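PDB 6TWL: N-acetyl-L-2,4-diaminobutyric acid deacetylase from Ruegeria pomeroyi, which probably removes the acetyl group from N-acetyl-L-2,4-diaminobutyrate, using zinc, in the bacterial breakdown of ectoine. Local coordinates for residues P39-K44 against E70-T75; G55-D60 against A140-S145; F258-G263 against G319-V324; L266-I271 against R285-D290. All blocks are in the same frame, centred on the assembly; numbering follows the deposited sequence.

Contact 1 (P39-K44 against E70-T75); sequences PLTVIK and ELAATT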
loop_
_atom_site.group_PDB
_atom_site.type_symbol
_atom_site.label_atom_id
_atom_site.label_comp_id
_atom_site.label_asym_id
_atom_site.label_seq_id
_atom_site.Cartn_x
_atom_site.Cartn_y
_atom_site.Cartn_z
ATOM N N PRO A 39 -17.386 -0.976 1.865
ATOM C CA PRO A 39 -17.429 -0.576 3.277
ATOM C C PRO A 39 -16.491 0.590 3.543
ATOM O O PRO A 39 -15.400 0.680 2.976
ATOM C CB PRO A 39 -16.976 -1.840 4.019
ATOM C CG PRO A 39 -17.177 -2.963 3.039
ATOM C CD PRO A 39 -16.921 -2.358 1.693
ATOM N N LEU A 40 -16.929 1.488 4.418
ATOM C CA LEU A 40 -16.089 2.607 4.808
ATOM C C LEU A 40 -16.541 3.112 6.167
ATOM O O LEU A 40 -17.713 2.992 6.535
ATOM C CB LEU A 40 -16.126 3.735 3.768
ATOM C CG LEU A 40 -17.149 4.862 3.934
ATOM C CD1 LEU A 40 -16.845 6.005 2.983
ATOM C CD2 LEU A 40 -18.553 4.354 3.703
ATOM N N THR A 41 -15.588 3.657 6.911
ATOM C CA THR A 41 -15.845 4.322 8.176
ATOM C C THR A 41 -15.368 5.763 8.071
ATOM O O THR A 41 -14.288 6.031 7.533
ATOM C CB THR A 41 -15.138 3.606 9.333
ATOM O OG1 THR A 41 -15.769 2.342 9.577
ATOM C CG2 THR A 41 -15.187 4.447 10.602
ATOM N N VAL A 42 -16.183 6.693 8.559
ATOM C CA VAL A 42 -15.805 8.095 8.652
ATOM C C VAL A 42 -15.881 8.509 10.113
ATOM O O VAL A 42 -16.906 8.298 10.772
ATOM C CB VAL A 42 -16.696 8.996 7.778
ATOM C CG1 VAL A 42 -16.333 10.459 7.990
ATOM C CG2 VAL A 42 -16.550 8.621 6.311
ATOM N N ILE A 43 -14.792 9.081 10.616
ATOM C CA ILE A 43 -14.721 9.615 11.969
ATOM C C ILE A 43 -14.295 11.068 11.842
ATOM O O ILE A 43 -13.165 11.356 11.427
ATOM C CB ILE A 43 -13.745 8.825 12.848
ATOM C CG1 ILE A 43 -14.147 7.352 12.874
ATOM C CG2 ILE A 43 -13.701 9.399 14.256
ATOM C CD1 ILE A 43 -13.182 6.488 13.611
ATOM N N LYS A 44 -15.197 11.984 12.178
ATOM C CA LYS A 44 -14.911 13.408 12.116
ATOM C C LYS A 44 -15.255 14.049 13.451
ATOM O O LYS A 44 -16.222 13.656 14.112
ATOM C CB LYS A 44 -15.684 14.098 10.985
ATOM C CG LYS A 44 -15.474 15.609 10.939
ATOM C CD LYS A 44 -16.443 16.306 10.007
ATOM C CE LYS A 44 -15.937 17.695 9.638
ATOM N NZ LYS A 44 -14.953 17.656 8.516
ATOM N N GLU A 70 -8.902 -2.250 12.797
ATOM C CA GLU A 70 -8.680 -1.871 14.190
ATOM C C GLU A 70 -8.919 -0.380 14.397
ATOM O O GLU A 70 -9.633 0.025 15.323
ATOM C CB GLU A 70 -7.257 -2.243 14.615
ATOM C CG GLU A 70 -7.098 -3.697 15.011
ATOM C CD GLU A 70 -6.418 -3.878 16.353
ATOM O OE1 GLU A 70 -6.193 -5.040 16.758
ATOM O OE2 GLU A 70 -6.100 -2.859 17.000
ATOM N N LEU A 71 -8.309 0.454 13.551
ATOM C CA LEU A 71 -8.488 1.897 13.670
ATOM C C LEU A 71 -9.959 2.274 13.574
ATOM O O LEU A 71 -10.461 3.078 14.367
ATOM C CB LEU A 71 -7.678 2.616 12.589
ATOM C CG LEU A 71 -7.680 4.145 12.659
ATOM C CD1 LEU A 71 -6.693 4.633 13.705
ATOM C CD2 LEU A 71 -7.371 4.760 11.303
ATOM N N ALA A 72 -10.673 1.688 12.609
ATOM C CA ALA A 72 -12.075 2.033 12.412
ATOM C C ALA A 72 -12.942 1.605 13.589
ATOM O O ALA A 72 -13.969 2.235 13.859
ATOM C CB ALA A 72 -12.594 1.404 11.120
ATOM N N ALA A 73 -12.550 0.547 14.298
ATOM C CA ALA A 73 -13.378 0.021 15.376
ATOM C C ALA A 73 -13.026 0.592 16.744
ATOM O O ALA A 73 -13.888 0.618 17.630
ATOM C CB ALA A 73 -13.275 -1.508 15.425
ATOM N N THR A 74 -11.794 1.059 16.941
ATOM C CA THR A 74 -11.307 1.409 18.269
ATOM C C THR A 74 -11.056 2.898 18.467
ATOM O O THR A 74 -10.600 3.294 19.545
ATOM C CB THR A 74 -10.019 0.635 18.577
ATOM O OG1 THR A 74 -8.982 1.052 17.680
ATOM C CG2 THR A 74 -10.250 -0.867 18.425
ATOM N N THR A 75 -11.336 3.734 17.473
ATOM C CA THR A 75 -11.076 5.165 17.567
ATOM C C THR A 75 -12.385 5.917 17.763
ATOM O O THR A 75 -13.315 5.779 16.961
ATOM C CB THR A 75 -10.346 5.666 16.323
ATOM O OG1 THR A 75 -10.956 5.106 15.157
ATOM C CG2 THR A 75 -8.896 5.239 16.373
#

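Contact 2 (G55-D60 against A140-S145); sequences GANHGD and AVDFHS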
loop_
_atom_site.group_PDB
_atom_site.type_symbol
_atom_site.label_atom_id
_atom_site.label_comp_id
_atom_site.label_asym_id
_atom_site.label_seq_id
_atom_site.Cartn_x
_atom_site.Cartn_y
_atom_site.Cartn_z
ATOM N N GLY A 55 -6.991 0.325 2.258
ATOM C CA GLY A 55 -6.308 -0.834 2.800
ATOM C C GLY A 55 -5.509 -1.668 1.826
ATOM O O GLY A 55 -4.329 -1.938 2.061
ATOM N N ALA A 56 -6.134 -2.098 0.734
ATOM C CA ALA A 56 -5.488 -3.047 -0.161
ATOM C C ALA A 56 -6.149 -2.972 -1.526
ATOM O O ALA A 56 -7.374 -2.871 -1.616
ATOM C CB ALA A 56 -5.578 -4.473 0.400
ATOM N N ASN A 57 -5.337 -3.006 -2.579
ATOM C CA ASN A 57 -5.862 -3.134 -3.930
ATOM C C ASN A 57 -6.058 -4.586 -4.341
ATOM O O ASN A 57 -6.650 -4.844 -5.395
ATOM C CB ASN A 57 -4.935 -2.438 -4.932
ATOM C CG ASN A 57 -4.326 -1.165 -4.376
ATOM O OD1 ASN A 57 -3.660 -1.181 -3.341
ATOM N ND2 ASN A 57 -4.554 -0.050 -5.063
ATOM N N HIS A 58 -5.586 -5.534 -3.533
ATOM C CA HIS A 58 -5.701 -6.951 -3.839
ATOM C C HIS A 58 -6.111 -7.705 -2.583
ATOM O O HIS A 58 -5.879 -7.258 -1.457
ATOM C CB HIS A 58 -4.388 -7.517 -4.393
ATOM C CG HIS A 58 -4.009 -6.961 -5.729
ATOM N ND1 HIS A 58 -3.206 -5.852 -5.874
ATOM C CD2 HIS A 58 -4.328 -7.362 -6.983
ATOM C CE1 HIS A 58 -3.042 -5.593 -7.158
ATOM N NE2 HIS A 58 -3.714 -6.494 -7.853
ATOM N N GLY A 59 -6.724 -8.864 -2.795
ATOM C CA GLY A 59 -7.257 -9.664 -1.714
ATOM C C GLY A 59 -6.264 -10.479 -0.920
ATOM O O GLY A 59 -6.663 -11.128 0.047
ATOM N N ASP A 60 -4.978 -10.472 -1.273
ATOM C CA ASP A 60 -3.996 -11.280 -0.557
ATOM C C ASP A 60 -3.046 -10.439 0.288
ATOM O O ASP A 60 -1.931 -10.881 0.585
ATOM C CB ASP A 60 -3.211 -12.156 -1.534
ATOM C CG ASP A 60 -2.695 -11.382 -2.728
ATOM O OD1 ASP A 60 -2.883 -10.148 -2.767
ATOM O OD2 ASP A 60 -2.107 -12.013 -3.633
ATOM N N ALA A 140 -2.996 10.950 2.248
ATOM C CA ALA A 140 -3.408 9.637 1.775
ATOM C C ALA A 140 -2.392 8.604 2.236
ATOM O O ALA A 140 -1.187 8.780 2.029
ATOM C CB ALA A 140 -3.540 9.614 0.250
ATOM N N VAL A 141 -2.871 7.535 2.863
ATOM C CA VAL A 141 -2.033 6.403 3.247
ATOM C C VAL A 141 -2.538 5.189 2.488
ATOM O O VAL A 141 -3.679 4.765 2.701
ATOM C CB VAL A 141 -2.072 6.145 4.760
ATOM C CG1 VAL A 141 -1.147 4.995 5.119
ATOM C CG2 VAL A 141 -1.693 7.400 5.530
ATOM N N ASP A 142 -1.702 4.623 1.613
ATOM C CA ASP A 142 -2.098 3.481 0.788
ATOM C C ASP A 142 -1.272 2.270 1.192
ATOM O O ASP A 142 -0.072 2.204 0.902
ATOM C CB ASP A 142 -1.945 3.771 -0.704
ATOM C CG ASP A 142 -2.730 2.791 -1.568
ATOM O OD1 ASP A 142 -3.719 2.217 -1.064
ATOM O OD2 ASP A 142 -2.374 2.595 -2.746
ATOM N N PHE A 143 -1.919 1.308 1.847
ATOM C CA PHE A 143 -1.248 0.093 2.284
ATOM C C PHE A 143 -1.150 -0.901 1.133
ATOM O O PHE A 143 -2.152 -1.211 0.481
ATOM C CB PHE A 143 -2.006 -0.547 3.449
ATOM C CG PHE A 143 -1.841 0.169 4.757
ATOM C CD1 PHE A 143 -0.707 -0.025 5.525
ATOM C CD2 PHE A 143 -2.829 1.019 5.230
ATOM C CE1 PHE A 143 -0.552 0.625 6.735
ATOM C CE2 PHE A 143 -2.680 1.674 6.441
ATOM C CZ PHE A 143 -1.540 1.475 7.195
ATOM N N HIS A 144 0.058 -1.394 0.882
ATOM C CA HIS A 144 0.267 -2.573 0.057
ATOM C C HIS A 144 0.965 -3.641 0.884
ATOM O O HIS A 144 1.473 -3.389 1.980
ATOM C CB HIS A 144 1.118 -2.287 -1.190
ATOM C CG HIS A 144 0.743 -1.044 -1.930
ATOM N ND1 HIS A 144 -0.507 -0.847 -2.474
ATOM C CD2 HIS A 144 1.472 0.050 -2.256
ATOM C CE1 HIS A 144 -0.540 0.323 -3.084
ATOM N NE2 HIS A 144 0.648 0.889 -2.966
ATOM N N SER A 145 0.982 -4.846 0.329
ATOM C CA SER A 145 1.864 -5.907 0.786
ATOM C C SER A 145 2.122 -6.819 -0.403
ATOM O O SER A 145 1.430 -6.753 -1.423
ATOM C CB SER A 145 1.283 -6.662 1.985
ATOM O OG SER A 145 1.718 -6.074 3.201
#

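Contact 3 (F258-G263 against G319-V324); sequences FVFSEG and GDCVAV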
loop_
_atom_site.group_PDB
_atom_site.type_symbol
_atom_site.label_atom_id
_atom_site.label_comp_id
_atom_site.label_asym_id
_atom_site.label_seq_id
_atom_site.Cartn_x
_atom_site.Cartn_y
_atom_site.Cartn_z
ATOM N N PHE A 258 16.859 -5.246 -9.576
ATOM C CA PHE A 258 15.895 -6.313 -9.796
ATOM C C PHE A 258 16.568 -7.477 -10.507
ATOM O O PHE A 258 17.316 -7.274 -11.469
ATOM C CB PHE A 258 14.710 -5.815 -10.624
ATOM C CG PHE A 258 14.020 -4.623 -10.033
ATOM C CD1 PHE A 258 14.524 -3.347 -10.220
ATOM C CD2 PHE A 258 12.871 -4.781 -9.286
ATOM C CE1 PHE A 258 13.887 -2.253 -9.673
ATOM C CE2 PHE A 258 12.233 -3.690 -8.739
ATOM C CZ PHE A 258 12.738 -2.428 -8.938
ATOM N N VAL A 259 16.294 -8.688 -10.036
ATOM C CA VAL A 259 16.799 -9.912 -10.644
ATOM C C VAL A 259 15.600 -10.787 -10.975
ATOM O O VAL A 259 14.839 -11.172 -10.079
ATOM C CB VAL A 259 17.781 -10.648 -9.722
ATOM C CG1 VAL A 259 18.083 -12.034 -10.271
ATOM C CG2 VAL A 259 19.059 -9.842 -9.564
ATOM N N PHE A 260 15.427 -11.092 -12.255
ATOM C CA PHE A 260 14.283 -11.860 -12.715
ATOM C C PHE A 260 14.699 -13.275 -13.094
ATOM O O PHE A 260 15.803 -13.508 -13.594
ATOM C CB PHE A 260 13.619 -11.162 -13.902
ATOM C CG PHE A 260 13.073 -9.808 -13.564
ATOM C CD1 PHE A 260 11.947 -9.688 -12.768
ATOM C CD2 PHE A 260 13.698 -8.658 -14.011
ATOM C CE1 PHE A 260 11.442 -8.448 -12.440
ATOM C CE2 PHE A 260 13.197 -7.413 -13.686
ATOM C CZ PHE A 260 12.067 -7.309 -12.899
ATOM N N SER A 261 13.800 -14.221 -12.845
ATOM C CA SER A 261 14.065 -15.614 -13.161
ATOM C C SER A 261 13.885 -15.856 -14.652
ATOM O O SER A 261 12.982 -15.299 -15.283
ATOM C CB SER A 261 13.139 -16.532 -12.362
ATOM O OG SER A 261 13.247 -17.872 -12.808
ATOM N N GLU A 262 14.761 -16.686 -15.215
ATOM C CA GLU A 262 14.717 -17.033 -16.629
ATOM C C GLU A 262 14.228 -18.456 -16.864
ATOM O O GLU A 262 14.339 -18.961 -17.986
ATOM C CB GLU A 262 16.099 -16.835 -17.259
ATOM C CG GLU A 262 16.616 -15.404 -17.181
ATOM C CD GLU A 262 17.867 -15.186 -18.008
ATOM O OE1 GLU A 262 18.690 -16.121 -18.100
ATOM O OE2 GLU A 262 18.028 -14.080 -18.569
ATOM N N GLY A 263 13.690 -19.113 -15.838
ATOM C CA GLY A 263 13.204 -20.476 -15.982
ATOM C C GLY A 263 12.376 -20.882 -14.782
ATOM O O GLY A 263 12.275 -20.153 -13.792
ATOM N N GLY A 319 10.208 -15.226 -15.538
ATOM C CA GLY A 319 9.697 -13.878 -15.449
ATOM C C GLY A 319 9.439 -13.389 -14.039
ATOM O O GLY A 319 9.374 -12.175 -13.825
ATOM N N ASP A 320 9.295 -14.297 -13.076
ATOM C CA ASP A 320 9.131 -13.888 -11.690
ATOM C C ASP A 320 10.386 -13.168 -11.206
ATOM O O ASP A 320 11.503 -13.463 -11.641
ATOM C CB ASP A 320 8.857 -15.101 -10.797
ATOM C CG ASP A 320 7.557 -15.809 -11.139
ATOM O OD1 ASP A 320 6.709 -15.210 -11.831
ATOM O OD2 ASP A 320 7.388 -16.975 -10.715
ATOM N N CYS A 321 10.196 -12.216 -10.295
ATOM C CA CYS A 321 11.321 -11.495 -9.712
ATOM C C CYS A 321 11.947 -12.349 -8.617
ATOM O O CYS A 321 11.265 -12.752 -7.665
ATOM C CB CYS A 321 10.871 -10.143 -9.160
ATOM S SG CYS A 321 12.113 -9.293 -8.152
ATOM N N VAL A 322 13.245 -12.631 -8.754
ATOM C CA VAL A 322 13.935 -13.473 -7.782
ATOM C C VAL A 322 14.124 -12.721 -6.470
ATOM O O VAL A 322 13.798 -13.229 -5.390
ATOM C CB VAL A 322 15.277 -13.957 -8.357
ATOM C CG1 VAL A 322 16.141 -14.583 -7.270
ATOM C CG2 VAL A 322 15.041 -14.935 -9.500
ATOM N N ALA A 323 14.644 -11.498 -6.546
ATOM C CA ALA A 323 14.893 -10.684 -5.365
ATOM C C ALA A 323 15.080 -9.237 -5.797
ATOM O O ALA A 323 15.377 -8.953 -6.961
ATOM C CB ALA A 323 16.121 -11.171 -4.589
ATOM N N VAL A 324 14.898 -8.327 -4.842
ATOM C CA VAL A 324 15.152 -6.904 -5.037
ATOM C C VAL A 324 16.151 -6.444 -3.984
ATOM O O VAL A 324 16.074 -6.853 -2.820
ATOM C CB VAL A 324 13.859 -6.063 -4.962
ATOM C CG1 VAL A 324 14.165 -4.594 -5.209
ATOM C CG2 VAL A 324 12.838 -6.561 -5.967
#

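Contact 4 (L266-I271 against R285-D290); sequences LFEMMI and RVWPLD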
loop_
_atom_site.group_PDB
_atom_site.type_symbol
_atom_site.label_atom_id
_atom_site.label_comp_id
_atom_site.label_asym_id
_atom_site.label_seq_id
_atom_site.Cartn_x
_atom_site.Cartn_y
_atom_site.Cartn_z
ATOM N N LEU A 266 12.225 -25.510 -8.652
ATOM C CA LEU A 266 12.121 -25.397 -7.204
ATOM C C LEU A 266 13.073 -24.308 -6.722
ATOM O O LEU A 266 14.249 -24.287 -7.098
ATOM C CB LEU A 266 12.429 -26.746 -6.550
ATOM C CG LEU A 266 12.537 -26.871 -5.031
ATOM C CD1 LEU A 266 11.157 -26.894 -4.394
ATOM C CD2 LEU A 266 13.289 -28.147 -4.679
ATOM N N PHE A 267 12.562 -23.397 -5.900
ATOM C CA PHE A 267 13.235 -22.140 -5.603
ATOM C C PHE A 267 13.907 -22.217 -4.236
ATOM O O PHE A 267 13.235 -22.438 -3.222
ATOM C CB PHE A 267 12.230 -20.989 -5.653
ATOM C CG PHE A 267 12.831 -19.638 -5.405
ATOM C CD1 PHE A 267 13.605 -19.019 -6.373
ATOM C CD2 PHE A 267 12.608 -18.981 -4.209
ATOM C CE1 PHE A 267 14.152 -17.773 -6.147
ATOM C CE2 PHE A 267 13.153 -17.733 -3.974
ATOM C CZ PHE A 267 13.925 -17.126 -4.946
ATOM N N GLU A 268 15.227 -22.027 -4.210
ATOM C CA GLU A 268 16.010 -22.043 -2.973
ATOM C C GLU A 268 16.693 -20.691 -2.807
ATOM O O GLU A 268 17.683 -20.395 -3.484
ATOM C CB GLU A 268 17.044 -23.163 -2.968
ATOM C CG GLU A 268 18.007 -23.064 -1.790
ATOM C CD GLU A 268 19.091 -24.118 -1.820
ATOM O OE1 GLU A 268 19.279 -24.757 -2.877
ATOM O OE2 GLU A 268 19.759 -24.305 -0.781
ATOM N N MET A 269 16.169 -19.872 -1.903
ATOM C CA MET A 269 16.799 -18.594 -1.608
ATOM C C MET A 269 17.999 -18.794 -0.695
ATOM O O MET A 269 17.927 -19.542 0.281
ATOM C CB MET A 269 15.801 -17.647 -0.963
ATOM C CG MET A 269 16.446 -16.367 -0.501
ATOM S SD MET A 269 15.443 -14.968 -0.984
ATOM C CE MET A 269 16.138 -14.526 -2.574
ATOM N N MET A 270 19.102 -18.112 -1.004
ATOM C CA MET A 270 20.327 -18.276 -0.237
ATOM C C MET A 270 20.565 -17.177 0.799
ATOM O O MET A 270 21.432 -17.355 1.659
ATOM C CB MET A 270 21.531 -18.367 -1.193
ATOM C CG MET A 270 21.403 -19.427 -2.299
ATOM S SD MET A 270 21.113 -21.095 -1.678
ATOM C CE MET A 270 22.603 -21.356 -0.720
ATOM N N ILE A 271 19.820 -16.063 0.767
ATOM C CA ILE A 271 20.130 -14.900 1.602
ATOM C C ILE A 271 18.934 -14.498 2.481
ATOM O O ILE A 271 17.770 -14.648 2.092
ATOM C CB ILE A 271 20.614 -13.713 0.718
ATOM C CG1 ILE A 271 21.864 -14.085 -0.088
ATOM C CG2 ILE A 271 20.971 -12.477 1.549
ATOM C CD1 ILE A 271 22.973 -14.765 0.734
ATOM N N ARG A 285 18.999 -20.153 -5.787
ATOM C CA ARG A 285 19.158 -21.256 -6.722
ATOM C C ARG A 285 17.784 -21.747 -7.153
ATOM O O ARG A 285 16.830 -21.739 -6.369
ATOM C CB ARG A 285 19.936 -22.423 -6.104
ATOM C CG ARG A 285 21.427 -22.208 -5.978
ATOM C CD ARG A 285 22.064 -23.376 -5.242
ATOM N NE ARG A 285 23.453 -23.112 -4.888
ATOM C CZ ARG A 285 24.049 -23.596 -3.803
ATOM N NH1 ARG A 285 23.375 -24.371 -2.964
ATOM N NH2 ARG A 285 25.319 -23.304 -3.556
ATOM N N VAL A 286 17.691 -22.186 -8.403
ATOM C CA VAL A 286 16.458 -22.734 -8.957
ATOM C C VAL A 286 16.761 -24.146 -9.435
ATOM O O VAL A 286 17.498 -24.335 -10.412
ATOM C CB VAL A 286 15.898 -21.868 -10.092
ATOM C CG1 VAL A 286 14.649 -22.505 -10.668
ATOM C CG2 VAL A 286 15.588 -20.474 -9.578
ATOM N N TRP A 287 16.195 -25.136 -8.750
ATOM C CA TRP A 287 16.473 -26.534 -9.057
ATOM C C TRP A 287 15.543 -27.026 -10.155
ATOM O O TRP A 287 14.319 -26.911 -10.020
ATOM C CB TRP A 287 16.320 -27.397 -7.815
ATOM C CG TRP A 287 17.390 -27.101 -6.831
ATOM C CD1 TRP A 287 17.371 -26.141 -5.864
ATOM C CD2 TRP A 287 18.666 -27.741 -6.741
ATOM N NE1 TRP A 287 18.554 -26.154 -5.165
ATOM C CE2 TRP A 287 19.366 -27.128 -5.685
ATOM C CE3 TRP A 287 19.283 -28.780 -7.447
ATOM C CZ2 TRP A 287 20.652 -27.512 -5.325
ATOM C CZ3 TRP A 287 20.561 -29.166 -7.079
ATOM C CH2 TRP A 287 21.229 -28.538 -6.025
ATOM N N PRO A 288 16.082 -27.574 -11.241
ATOM C CA PRO A 288 15.219 -28.073 -12.312
ATOM C C PRO A 288 14.493 -29.330 -11.868
ATOM O O PRO A 288 15.045 -30.166 -11.149
ATOM C CB PRO A 288 16.204 -28.360 -13.448
ATOM C CG PRO A 288 17.450 -28.768 -12.723
ATOM C CD PRO A 288 17.502 -27.882 -11.493
ATOM N N LEU A 289 13.241 -29.454 -12.291
ATOM C CA LEU A 289 12.425 -30.601 -11.929
ATOM C C LEU A 289 12.429 -31.675 -13.009
ATOM O O LEU A 289 11.596 -32.585 -12.970
ATOM C CB LEU A 289 11.003 -30.143 -11.604
ATOM C CG LEU A 289 11.005 -29.147 -10.436
ATOM C CD1 LEU A 289 9.597 -28.760 -10.013
ATOM C CD2 LEU A 289 11.790 -29.707 -9.252
ATOM N N ASP A 290 13.351 -31.586 -13.963
ATOM C CA ASP A 290 13.573 -32.644 -14.942
ATOM C C ASP A 290 15.055 -33.004 -14.986
ATOM O O ASP A 290 15.460 -34.074 -14.534
ATOM C CB ASP A 290 13.094 -32.218 -16.331
ATOM C CG ASP A 290 11.615 -31.894 -16.365
ATOM O OD1 ASP A 290 10.800 -32.838 -16.416
ATOM O OD2 ASP A 290 11.270 -30.692 -16.350
#

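Contact 1 (P39-K44 against E70-T75)
Thr41 lays its short side chain against the methyl of Ala72, and this pair marks the closest backbone approach between strand and helix end. The threonine CB lies 3.8 Å from Ala72 CB, with OG1 and CG2 also packed on that methyl. With OG1 turned beside its own backbone N (chi1 -70°), the hydroxyl can lean on the helix and still hydrogen-bond His19 ND1, so this buried polar atom is satisfied from the neighbouring strand. Two residues on, Ile43 reaches further: CG1 leaves beside the backbone N and chi2 is extended, which carries CD1 forward to within 4.0 Å of Thr75 CB, the two side chains crossing at about a right angle. The exact place of the Thr75 hydroxyl is doubtful, because it sits too near Leu71 O, and the isoleucine packing is better judged from the carbons. Just before the helix gives out at Thr75, Thr74 turns its side chain back on the last turn, OG1 bonding Glu70 O at 2.7 Å from above the carbonyl plane while Thr74 N bonds the same oxygen. Ala72 also rests on Ile86, and Leu71 faces Leu228 and Leu232 of helix 218-234. The axes of strand 39-44 and helix 70-74 approach to 9.1 Å, their directions 52° apart. The small Ala72 probably helps helix 63-74 come this close; the helix connects the parallel strands 50-54 and 82-87 in a beta-alpha-beta crossover and overlaps the next strand, as in the layered alpha/beta fold of zinc exopeptidase-like enzymes.

Contact 2 (G55-D60 against A140-S145)
Both Asn57 and His144 (chi1 -45°) fold their side chains back beside their own backbone N, and the amide oxygen thereby arrives at the edge of the imidazole, in the plane of the ring. ND1 of His144 donates to Asn57 OD1 over 3.3 Å, but the bond is weak, bent to 127° at the hydrogen, and the amide and ring planes stand 40° apart. The other ring nitrogen, NE2, is hydrogen-bonded to Asp195 OD2, so the imidazole is held firmly by Asp195 and only weakly by Asn57. Behind it the chains run close: Gly55 O comes within 3.0 Å of Phe143 CB, and 5.2 Å separates the CA atoms of Gly55 and Phe143. Asp142 approaches Asn57 from the opposite direction without bonding it, its OD1 being taken by Thr54 OG1. In this enzyme His58, Glu61 and His144 bind one zinc position, and Glu61, His144 and Glu209 a second; the present chain holds no metal. Since both ring nitrogens of His144 already have partners, binding zinc through either would probably displace that nitrogen's present partner, Asn57 from ND1 or Asp195 from NE2.

Contact 3 (F258-G263 against G319-V324)
A classic beta bulge interrupts the antiparallel pairing of strands 258-260 and 321-326: Val322 and Ala323 both face Val259, and the register slips by one before Phe260. The hydrogen bonds trace it. Val259 N reaches Ala323 O at 3.2 Å, whereas Val259 O takes the N-H of Val322 in a short bond of 2.5 Å. Val322 pays for the extra residue with near-helical backbone angles (-72/-50°). Past the bulge the chains stay joined beyond the strands proper, for Ser261 N gives a nearly straight bond to Asp320 O, 2.7 Å long, and Ser261 O receives Gly319 N at 2.8 Å. Gly319 adopts a positive phi at which a side chain would run into the preceding carbonyl.

At the bulge itself Val322 CB packs on Val259 CG1, and Val322 CG2 on the CB of Ser261. The two faces differ. The one bearing Val259 and Ala323 turns inward, both residues meeting Leu283 of the neighbouring sheet. The other carries Phe258, Phe260, Cys321 and Val324. Phe258 lies alongside Val324, both pointing the same way, with Val324 CG1 over one face of the Phe258 ring and Val324 CG2 3.8 Å from Phe258 CD2. Phe260 sets CE1 3.7 Å from Cys321 CB, and its edge meets Asp320 O in the ring plane. The cysteine sulfur makes an oblique sulfur-aromatic contact, Cys321 SG standing 5.2 Å from the centroid of the Phe260 ring.

Contact 4 (L266-I271 against R285-D290)
Leu266 and Trp287 exchange one pair of backbone hydrogen bonds and Glu268 and Arg285 a second, with Phe267 opposite Val286 as the non-hydrogen-bonded pair between them. Of the four bonds, Arg285 N to Glu268 O is the straightest, 2.7 Å long and 172° at the hydrogen.

Polar side chains meet on the mixed face that bears Leu266, Glu268, Arg285 and Trp287. The glutamate is extended, with CG anti to the backbone N (chi1 171°), and runs beside the indole in the same direction. Its OE1 takes the NE1-H of Trp287 at 2.8 Å, in the ring plane. This bond helps hold the carboxylate nearly coplanar with the indole, within 26°, and satisfies the indole nitrogen. Replacing the indole with a phenylalanine would probably leave Glu268 OE1 without this donor and its carboxylate freer to turn. Arg285 NH1 stays 4.1 Å from Glu268 OE1, where some attraction is likely, though beyond a salt bridge.

Among the looser contacts, the bent Met270 sets CE over one face of the guanidinium, 3.8 Å from Arg285 NH1, and Leu266 CB touches Leu289 CD2 at 4.1 Å. On the reverse face Phe267 turns CD1 to Val286 CG2, 4.0 Å away. There Phe267 also stacks edge-to-face with His311, and Ile316 covers both residues. Strands 265-269 and 282-287 thus form the antiparallel pair at the middle of a four-stranded sheet, whose Phe267 face packs on the sheet of strand 305-311.

Overall arrangement
From the N terminus, the chain enters contact 1 at strand 36-45, passes 55-60, the first half of contact 2, and closes contact 1 at the end of helix 63-74. Contact 2 closes only at 140-145, so the two cross. Both reach the same large mixed sheet, their centres about 16 Å apart: one ties a crossover helix to that sheet, the other brings zinc-site loops together. Contact 3 opens much later, at 258-263, and closes at 319-324. Contact 4 is nested inside that loop, and the two touch, joining two antiparallel sheets across the chain's centre from contact 1.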